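Local atomic coordinates of AxyAgu115A (PDB entry 6NPS), a protein that probably acts as a family GH115 alpha-glucuronidase, a glycoside hydrolase that takes glucuronic acid side groups off arabinoglucuronoxylan. Residues K344-K354 and L375-N386; N296-G304 and L324-I335. The protein carries 3 engineered substitutions. All coordinates share one frame; numbering follows the deposited sequence.

Contact 1 (K344-K354 and L375-N386)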
# COMPACT_ATOMS: atom_id res chain seq x y z
N LYS A 344 -34.15 -9.80 51.63
CA LYS A 344 -33.23 -8.71 51.92
C LYS A 344 -31.92 -9.19 52.53
O LYS A 344 -30.91 -8.47 52.45
CB LYS A 344 -33.88 -7.69 52.86
CG LYS A 344 -34.98 -6.88 52.21
CD LYS A 344 -35.40 -5.68 53.05
CE LYS A 344 -36.55 -4.93 52.38
NZ LYS A 344 -37.10 -3.83 53.22
N GLU A 345 -31.90 -10.37 53.13
CA GLU A 345 -30.66 -10.92 53.66
C GLU A 345 -29.83 -11.64 52.61
O GLU A 345 -28.75 -12.16 52.95
CB GLU A 345 -30.95 -11.87 54.81
CG GLU A 345 -31.50 -11.18 56.05
CD GLU A 345 -31.43 -12.05 57.30
OE1 GLU A 345 -30.49 -11.86 58.10
OE2 GLU A 345 -32.32 -12.93 57.47
N VAL A 346 -30.26 -11.69 51.35
CA VAL A 346 -29.52 -12.46 50.36
C VAL A 346 -28.89 -11.49 49.37
O VAL A 346 -29.61 -10.87 48.57
CB VAL A 346 -30.40 -13.49 49.65
CG1 VAL A 346 -29.54 -14.32 48.72
CG2 VAL A 346 -31.09 -14.35 50.69
N PRO A 347 -27.57 -11.37 49.33
CA PRO A 347 -26.93 -10.48 48.34
C PRO A 347 -27.17 -11.01 46.93
O PRO A 347 -26.88 -12.17 46.61
CB PRO A 347 -25.44 -10.52 48.71
CG PRO A 347 -25.40 -11.05 50.12
CD PRO A 347 -26.60 -12.00 50.24
N ARG A 348 -27.71 -10.14 46.07
CA ARG A 348 -27.96 -10.49 44.69
C ARG A 348 -27.50 -9.33 43.82
O ARG A 348 -27.40 -8.18 44.27
CB ARG A 348 -29.44 -10.78 44.43
CG ARG A 348 -30.01 -11.98 45.18
CD ARG A 348 -31.53 -11.84 45.38
NE ARG A 348 -31.83 -10.80 46.37
CZ ARG A 348 -32.93 -10.04 46.36
NH1 ARG A 348 -33.86 -10.20 45.42
NH2 ARG A 348 -33.11 -9.13 47.30
N MET A 349 -27.20 -9.66 42.55
CA MET A 349 -26.65 -8.70 41.61
C MET A 349 -27.25 -8.94 40.23
O MET A 349 -27.36 -10.08 39.78
CB MET A 349 -25.12 -8.80 41.55
CG MET A 349 -24.42 -7.81 40.58
SD MET A 349 -24.06 -8.62 38.96
CE MET A 349 -22.67 -9.66 39.42
N LEU A 350 -27.60 -7.85 39.56
CA LEU A 350 -28.06 -7.89 38.18
C LEU A 350 -27.07 -7.09 37.34
O LEU A 350 -26.81 -5.92 37.63
CB LEU A 350 -29.48 -7.34 38.05
CG LEU A 350 -29.86 -7.17 36.58
CD1 LEU A 350 -30.06 -8.55 35.93
CD2 LEU A 350 -31.13 -6.34 36.48
N ALA A 351 -26.48 -7.73 36.34
CA ALA A 351 -25.49 -7.08 35.51
C ALA A 351 -26.19 -6.28 34.42
O ALA A 351 -26.97 -6.84 33.65
CB ALA A 351 -24.55 -8.11 34.90
N LEU A 352 -25.94 -4.97 34.35
CA LEU A 352 -26.35 -4.19 33.18
C LEU A 352 -25.23 -4.19 32.14
O LEU A 352 -24.74 -3.15 31.72
CB LEU A 352 -26.73 -2.78 33.59
CG LEU A 352 -27.71 -2.76 34.74
CD1 LEU A 352 -28.14 -1.34 35.04
CD2 LEU A 352 -28.92 -3.66 34.45
N TYR A 353 -24.82 -5.40 31.73
CA TYR A 353 -23.65 -5.60 30.87
C TYR A 353 -24.06 -5.60 29.40
O TYR A 353 -24.98 -6.32 29.01
CB TYR A 353 -22.93 -6.91 31.20
CG TYR A 353 -21.64 -7.17 30.41
CD1 TYR A 353 -20.53 -6.32 30.53
CD2 TYR A 353 -21.54 -8.25 29.53
CE1 TYR A 353 -19.36 -6.55 29.82
CE2 TYR A 353 -20.37 -8.50 28.81
CZ TYR A 353 -19.28 -7.63 28.95
OH TYR A 353 -18.11 -7.84 28.24
N LYS A 354 -23.33 -4.80 28.58
CA LYS A 354 -23.52 -4.63 27.14
C LYS A 354 -24.97 -4.35 26.77
O LYS A 354 -25.53 -3.33 27.19
CB LYS A 354 -23.01 -5.87 26.38
CG LYS A 354 -21.52 -5.84 26.07
CD LYS A 354 -21.00 -7.24 25.86
CE LYS A 354 -19.73 -7.25 25.04
NZ LYS A 354 -20.04 -7.13 23.59
N LEU A 375 -36.23 -5.74 41.66
CA LEU A 375 -34.85 -5.28 41.82
C LEU A 375 -34.60 -4.57 43.15
O LEU A 375 -33.46 -4.15 43.41
CB LEU A 375 -34.48 -4.37 40.67
CG LEU A 375 -34.62 -5.15 39.36
CD1 LEU A 375 -34.38 -4.19 38.21
CD2 LEU A 375 -33.61 -6.32 39.31
N GLU A 376 -35.60 -4.46 44.01
CA GLU A 376 -35.36 -3.86 45.31
C GLU A 376 -34.38 -4.72 46.11
O GLU A 376 -34.53 -5.95 46.19
CB GLU A 376 -36.67 -3.64 46.06
CG GLU A 376 -36.57 -2.53 47.10
CD GLU A 376 -35.60 -1.43 46.65
OE1 GLU A 376 -34.47 -1.38 47.20
OE2 GLU A 376 -35.97 -0.60 45.79
N ASP A 377 -33.36 -4.07 46.68
CA ASP A 377 -32.28 -4.65 47.46
C ASP A 377 -31.25 -5.33 46.57
O ASP A 377 -30.26 -5.83 47.10
CB ASP A 377 -32.76 -5.65 48.52
CG ASP A 377 -33.99 -5.15 49.28
OD1 ASP A 377 -35.02 -5.86 49.30
OD2 ASP A 377 -33.90 -4.03 49.86
N VAL A 378 -31.44 -5.38 45.25
CA VAL A 378 -30.47 -5.99 44.34
C VAL A 378 -29.38 -4.98 43.99
O VAL A 378 -29.66 -3.80 43.69
CB VAL A 378 -31.17 -6.52 43.08
CG1 VAL A 378 -30.12 -7.04 42.07
CG2 VAL A 378 -32.15 -7.62 43.45
N ILE A 379 -28.12 -5.43 43.99
CA ILE A 379 -27.03 -4.60 43.47
C ILE A 379 -27.16 -4.50 41.96
O ILE A 379 -27.25 -5.52 41.27
CB ILE A 379 -25.67 -5.20 43.84
CG1 ILE A 379 -25.49 -5.32 45.36
CG2 ILE A 379 -24.55 -4.34 43.22
CD1 ILE A 379 -24.51 -6.43 45.73
N LEU A 380 -27.09 -3.28 41.43
CA LEU A 380 -27.22 -3.06 39.98
C LEU A 380 -25.83 -2.80 39.46
O LEU A 380 -25.23 -1.74 39.71
CB LEU A 380 -28.18 -1.91 39.69
CG LEU A 380 -29.63 -2.15 40.16
CD1 LEU A 380 -30.52 -0.93 40.03
CD2 LEU A 380 -30.25 -3.29 39.36
N MET A 381 -25.27 -3.79 38.77
CA MET A 381 -23.87 -3.71 38.40
C MET A 381 -23.77 -3.06 37.02
O MET A 381 -24.21 -3.66 36.02
CB MET A 381 -23.19 -5.07 38.40
CG MET A 381 -21.67 -4.89 38.17
SD MET A 381 -20.80 -6.44 38.04
CE MET A 381 -21.60 -7.13 36.61
N LEU A 382 -23.23 -1.84 36.97
CA LEU A 382 -22.93 -1.15 35.72
C LEU A 382 -21.61 -1.69 35.18
O LEU A 382 -20.83 -2.34 35.88
CB LEU A 382 -22.85 0.37 35.94
CG LEU A 382 -24.16 0.97 36.50
CD1 LEU A 382 -23.98 2.34 37.12
CD2 LEU A 382 -25.22 1.02 35.43
N CYS A 383 -21.35 -1.41 33.91
CA CYS A 383 -20.17 -1.98 33.28
C CYS A 383 -19.51 -0.89 32.46
O CYS A 383 -20.19 0.02 31.97
CB CYS A 383 -20.54 -3.18 32.39
SG CYS A 383 -21.56 -4.42 33.34
N ASP A 384 -18.18 -0.97 32.34
CA ASP A 384 -17.48 -0.13 31.37
C ASP A 384 -17.74 -0.67 29.95
O ASP A 384 -18.52 -1.60 29.74
CB ASP A 384 -15.99 -0.04 31.67
CG ASP A 384 -15.21 -1.34 31.33
OD1 ASP A 384 -15.82 -2.39 31.00
OD2 ASP A 384 -13.95 -1.28 31.38
N ASP A 385 -17.09 -0.05 28.96
CA ASP A 385 -17.34 -0.42 27.58
C ASP A 385 -16.39 -1.53 27.10
O ASP A 385 -16.23 -1.70 25.89
CB ASP A 385 -17.22 0.81 26.68
CG ASP A 385 -15.80 1.42 26.67
OD1 ASP A 385 -14.88 0.97 27.41
OD2 ASP A 385 -15.60 2.38 25.90
N ASN A 386 -15.75 -2.25 28.03
CA ASN A 386 -14.85 -3.38 27.79
C ASN A 386 -13.47 -2.84 27.46
O ASN A 386 -12.53 -3.62 27.32
CB ASN A 386 -15.35 -4.36 26.70
CG ASN A 386 -16.62 -5.08 27.14
OD1 ASN A 386 -16.62 -5.71 28.20
ND2 ASN A 386 -17.69 -4.99 26.36
O HOH W 1 -28.20 -7.62 47.42
O HOH W 2 -35.83 -8.32 45.16
O HOH W 3 -23.46 -0.54 32.20
O HOH W 4 -20.40 -3.17 28.58
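Two neighbouring parallel strands of a TIM barrel, 348-351 and 379-383, meet here, with M349 beside I379, L350 beside L380 and A351 beside M381. Four backbone bonds join them. The first runs from I379 N to R348 O at 2.9 Å and the last from L352 N to M381 O at 2.7 Å. M349, A351 and M381 share one face of the sheet. M349 is bent at its second torsion (chi2 -97°), which lays SD against M381 CB. The thioether tip of M381 meets A351, with CE 3.5 Å from A351 CB. On the other face L350 CD2 touches L375 CD2 at 3.8 Å, and helix 317-338 covers both leucines through I328. This is the usual barrel plan, with helix 356-361 in the link between the strands. At the N-terminal end V378 CG2 lies over one face of the R348 guanidinium, 3.7 Å from NH1. R348 NE bonds V346 O within the guanidinium plane. NH1 bonds N332 of helix 317-338 and, through a water, E376 O. R348 NH2 and D377 OD1 stay 4.3 Å apart, too far for a salt bridge. At the C-terminal end C383 SG sits at the edge of the Y353 ring, 3.5 Å from CD1. Y353 OH donates to N386 OD1 at 2.6 Å, though the position of that oxygen is less sure. The same hydroxyl bonds a glycerol, probably from the crystallisation liquor, and H246 stacks on the ring. A phenylalanine here would lack the hydroxyl, and the N386 amide would probably lose its partner across the contact and be freer to turn.

Contact 2 (N296-G304 and L324-I335)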
# COMPACT_ATOMS: atom_id res chain seq x y z
N ASN A 296 -21.70 -16.10 49.11
CA ASN A 296 -21.59 -15.73 47.70
C ASN A 296 -22.59 -14.61 47.43
O ASN A 296 -23.41 -14.25 48.27
CB ASN A 296 -21.84 -16.95 46.78
CG ASN A 296 -23.03 -17.77 47.23
OD1 ASN A 296 -24.12 -17.22 47.47
ND2 ASN A 296 -22.82 -19.09 47.39
N ILE A 297 -22.47 -14.02 46.25
CA ILE A 297 -23.48 -13.10 45.74
C ILE A 297 -24.13 -13.82 44.57
O ILE A 297 -23.43 -14.35 43.70
CB ILE A 297 -22.85 -11.76 45.33
CG1 ILE A 297 -22.29 -11.05 46.58
CG2 ILE A 297 -23.88 -10.87 44.58
CD1 ILE A 297 -21.51 -9.78 46.20
N ILE A 298 -25.45 -13.93 44.62
CA ILE A 298 -26.19 -14.64 43.58
C ILE A 298 -26.44 -13.69 42.41
O ILE A 298 -27.03 -12.62 42.57
CB ILE A 298 -27.53 -15.17 44.11
CG1 ILE A 298 -27.29 -16.08 45.32
CG2 ILE A 298 -28.29 -15.88 42.97
CD1 ILE A 298 -28.61 -16.57 45.97
N THR A 299 -25.98 -14.09 41.22
CA THR A 299 -26.27 -13.29 40.04
C THR A 299 -27.67 -13.65 39.55
O THR A 299 -28.07 -14.81 39.57
CB THR A 299 -25.20 -13.51 38.96
OG1 THR A 299 -23.94 -12.99 39.42
CG2 THR A 299 -25.58 -12.78 37.66
N ILE A 300 -28.45 -12.64 39.16
CA ILE A 300 -29.78 -12.88 38.63
C ILE A 300 -29.84 -12.32 37.21
O ILE A 300 -28.90 -11.66 36.76
CB ILE A 300 -30.89 -12.29 39.53
CG1 ILE A 300 -30.69 -10.78 39.70
CG2 ILE A 300 -30.89 -13.00 40.91
CD1 ILE A 300 -31.95 -10.04 40.20
N GLY A 301 -30.93 -12.60 36.51
CA GLY A 301 -31.02 -12.26 35.11
C GLY A 301 -30.72 -13.47 34.22
O GLY A 301 -30.61 -14.60 34.71
N MET A 302 -30.56 -13.21 32.91
CA MET A 302 -30.20 -14.28 31.98
C MET A 302 -29.68 -13.81 30.62
O MET A 302 -30.46 -13.29 29.81
CB MET A 302 -31.41 -15.19 31.76
CG MET A 302 -31.04 -16.57 31.24
SD MET A 302 -32.49 -17.39 30.56
CE MET A 302 -31.74 -18.87 29.83
N ARG A 303 -28.41 -14.09 30.35
CA ARG A 303 -27.79 -13.77 29.07
C ARG A 303 -27.42 -15.08 28.36
O ARG A 303 -27.40 -16.13 29.00
CB ARG A 303 -26.54 -12.91 29.28
CG ARG A 303 -26.82 -11.43 29.42
CD ARG A 303 -25.53 -10.62 29.38
NE ARG A 303 -25.08 -10.38 28.01
CZ ARG A 303 -23.93 -10.83 27.51
NH1 ARG A 303 -23.12 -11.54 28.27
NH2 ARG A 303 -23.60 -10.56 26.26
N GLY A 304 -27.15 -15.03 27.06
CA GLY A 304 -26.81 -16.23 26.32
C GLY A 304 -25.52 -16.85 26.82
O GLY A 304 -24.73 -16.25 27.56
N LEU A 324 -36.64 -10.74 30.77
CA LEU A 324 -35.89 -10.49 32.01
C LEU A 324 -36.80 -10.29 33.20
O LEU A 324 -36.50 -10.75 34.31
CB LEU A 324 -34.98 -9.28 31.84
CG LEU A 324 -33.64 -9.63 31.18
CD1 LEU A 324 -32.66 -8.46 31.26
CD2 LEU A 324 -33.04 -10.91 31.76
N ARG A 325 -37.92 -9.60 33.02
CA ARG A 325 -38.85 -9.43 34.13
C ARG A 325 -39.36 -10.78 34.62
O ARG A 325 -39.59 -10.96 35.82
CB ARG A 325 -40.01 -8.54 33.70
CG ARG A 325 -40.62 -7.73 34.85
CD ARG A 325 -41.74 -6.82 34.36
NE ARG A 325 -41.27 -5.80 33.42
CZ ARG A 325 -40.82 -4.60 33.77
NH1 ARG A 325 -40.76 -4.25 35.06
NH2 ARG A 325 -40.43 -3.74 32.84
N ASP A 326 -39.55 -11.72 33.68
CA ASP A 326 -40.11 -13.03 34.03
C ASP A 326 -39.06 -13.87 34.72
O ASP A 326 -39.31 -14.49 35.76
CB ASP A 326 -40.65 -13.73 32.77
CG ASP A 326 -41.72 -14.78 33.09
OD1 ASP A 326 -42.29 -15.40 32.16
OD2 ASP A 326 -42.00 -15.00 34.29
N VAL A 327 -37.87 -13.94 34.13
CA VAL A 327 -36.78 -14.67 34.75
C VAL A 327 -36.57 -14.22 36.19
O VAL A 327 -36.65 -15.03 37.13
CB VAL A 327 -35.51 -14.51 33.89
CG1 VAL A 327 -34.30 -15.01 34.63
CG2 VAL A 327 -35.68 -15.22 32.53
N ILE A 328 -36.36 -12.91 36.39
CA ILE A 328 -36.01 -12.39 37.72
C ILE A 328 -37.09 -12.73 38.75
O ILE A 328 -36.79 -13.15 39.88
CB ILE A 328 -35.75 -10.87 37.65
CG1 ILE A 328 -34.40 -10.61 36.99
CG2 ILE A 328 -35.79 -10.30 39.05
CD1 ILE A 328 -34.11 -9.15 36.51
N GLN A 329 -38.36 -12.57 38.38
CA GLN A 329 -39.41 -12.95 39.31
C GLN A 329 -39.29 -14.42 39.73
O GLN A 329 -39.52 -14.76 40.90
CB GLN A 329 -40.78 -12.69 38.68
CG GLN A 329 -41.39 -11.36 39.04
CD GLN A 329 -42.89 -11.44 39.16
OE1 GLN A 329 -43.49 -10.83 40.05
NE2 GLN A 329 -43.51 -12.21 38.28
N THR A 330 -38.93 -15.29 38.78
CA THR A 330 -38.76 -16.72 39.07
C THR A 330 -37.56 -16.95 39.99
O THR A 330 -37.64 -17.69 40.97
CB THR A 330 -38.59 -17.51 37.76
OG1 THR A 330 -39.70 -17.29 36.89
CG2 THR A 330 -38.46 -19.00 38.05
N GLN A 331 -36.42 -16.33 39.65
CA GLN A 331 -35.20 -16.54 40.42
C GLN A 331 -35.39 -16.11 41.87
O GLN A 331 -35.03 -16.86 42.79
CB GLN A 331 -34.05 -15.81 39.74
CG GLN A 331 -33.56 -16.47 38.45
CD GLN A 331 -32.73 -15.54 37.61
OE1 GLN A 331 -32.84 -14.32 37.75
NE2 GLN A 331 -31.90 -16.09 36.73
N ASN A 332 -36.02 -14.96 42.10
CA ASN A 332 -36.25 -14.52 43.48
C ASN A 332 -37.08 -15.52 44.26
O ASN A 332 -36.85 -15.73 45.46
CB ASN A 332 -36.93 -13.16 43.49
CG ASN A 332 -35.93 -12.03 43.35
OD1 ASN A 332 -34.72 -12.22 43.51
ND2 ASN A 332 -36.44 -10.85 43.02
N LYS A 333 -38.07 -16.13 43.59
CA LYS A 333 -38.94 -17.13 44.22
C LYS A 333 -38.13 -18.35 44.64
O LYS A 333 -38.28 -18.86 45.75
CB LYS A 333 -40.06 -17.54 43.27
CG LYS A 333 -41.38 -17.85 43.96
CD LYS A 333 -42.14 -18.96 43.25
CE LYS A 333 -43.05 -19.70 44.21
NZ LYS A 333 -43.55 -20.98 43.63
N LEU A 334 -37.26 -18.81 43.74
CA LEU A 334 -36.33 -19.89 44.04
C LEU A 334 -35.41 -19.53 45.21
O LEU A 334 -35.21 -20.33 46.14
CB LEU A 334 -35.53 -20.23 42.80
CG LEU A 334 -36.30 -20.95 41.69
CD1 LEU A 334 -35.28 -21.16 40.57
CD2 LEU A 334 -36.92 -22.24 42.21
N ILE A 335 -34.89 -18.31 45.22
CA ILE A 335 -33.95 -17.93 46.27
C ILE A 335 -34.65 -17.92 47.64
O ILE A 335 -34.14 -18.49 48.61
CB ILE A 335 -33.29 -16.59 45.92
CG1 ILE A 335 -32.33 -16.80 44.74
CG2 ILE A 335 -32.56 -16.00 47.14
CD1 ILE A 335 -31.92 -15.50 44.04
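Strand 298-300 and helix 324-335 run nearly antiparallel, at 152°, and their axes come within 9.7 Å of each other; the nearest CA atoms are those of G301 and I328. The primary amide of Q331 bonds both polar atoms of the G301 backbone. G301 N donates to Q331 OE1 at 2.9 Å, in the carbonyl plane and on a lone pair. Q331 NE2 donates back to G301 O at 2.8 Å, and that oxygen lies close to the amide plane. The paired bonds fix the rotation of the amide and give partners to the buried N-H and C=O of G301, which belong to successive peptide groups. G301 has a positive phi of 99°, and at its backbone angles a side chain would jam against the carbonyl of I300. Strand and following helix form a beta-alpha unit of the TIM barrel, with the helix packed on the outside of the sheet. Helix 277-291 flanks it, W284 touching both V327 and Q331. The remaining contacts are van der Waals packing, mostly between aliphatic side chains. I298 and I335 reach toward each other tip to tip, I298 CG2 being 3.8 Å from I335 CD1. The CG1 branch of I300 takes the crowded position between backbone N and carbonyl carbon (chi1 58°). Its CD1 thereby reaches I328 CG2 at 4.0 Å, while CG2 of I300 turns to I335 CD1 at 4.1 Å. The I300 side chain crosses both partners at about a right angle. Near G301 and M302, V327 CG1 packs on G301 O at 3.7 Å, and L324 CD2 lies 3.6 Å from M302 N. R303 makes salt bridges with D307 and E355.

How the contacts relate
Both contacts are buried and belong to one stretch of the barrel wall. Strands 298-300 and 348-351 are neighbours, and helix 317-338 connects them. Contact 1 pairs strand with strand and combines backbone bonds with side-chain packing on both faces. Contact 2 sets a helix on a strand and relies on aliphatic packing and one glutamine bonded to the G301 backbone. They join directly where I300 N probably bonds M349 O at 2.8 Å. Packing adds to this, with L350 CD1 3.4 Å from I300 O. Contact 1 is more mixed, with solvent-exposed K344 at one end and a glycerol at the other.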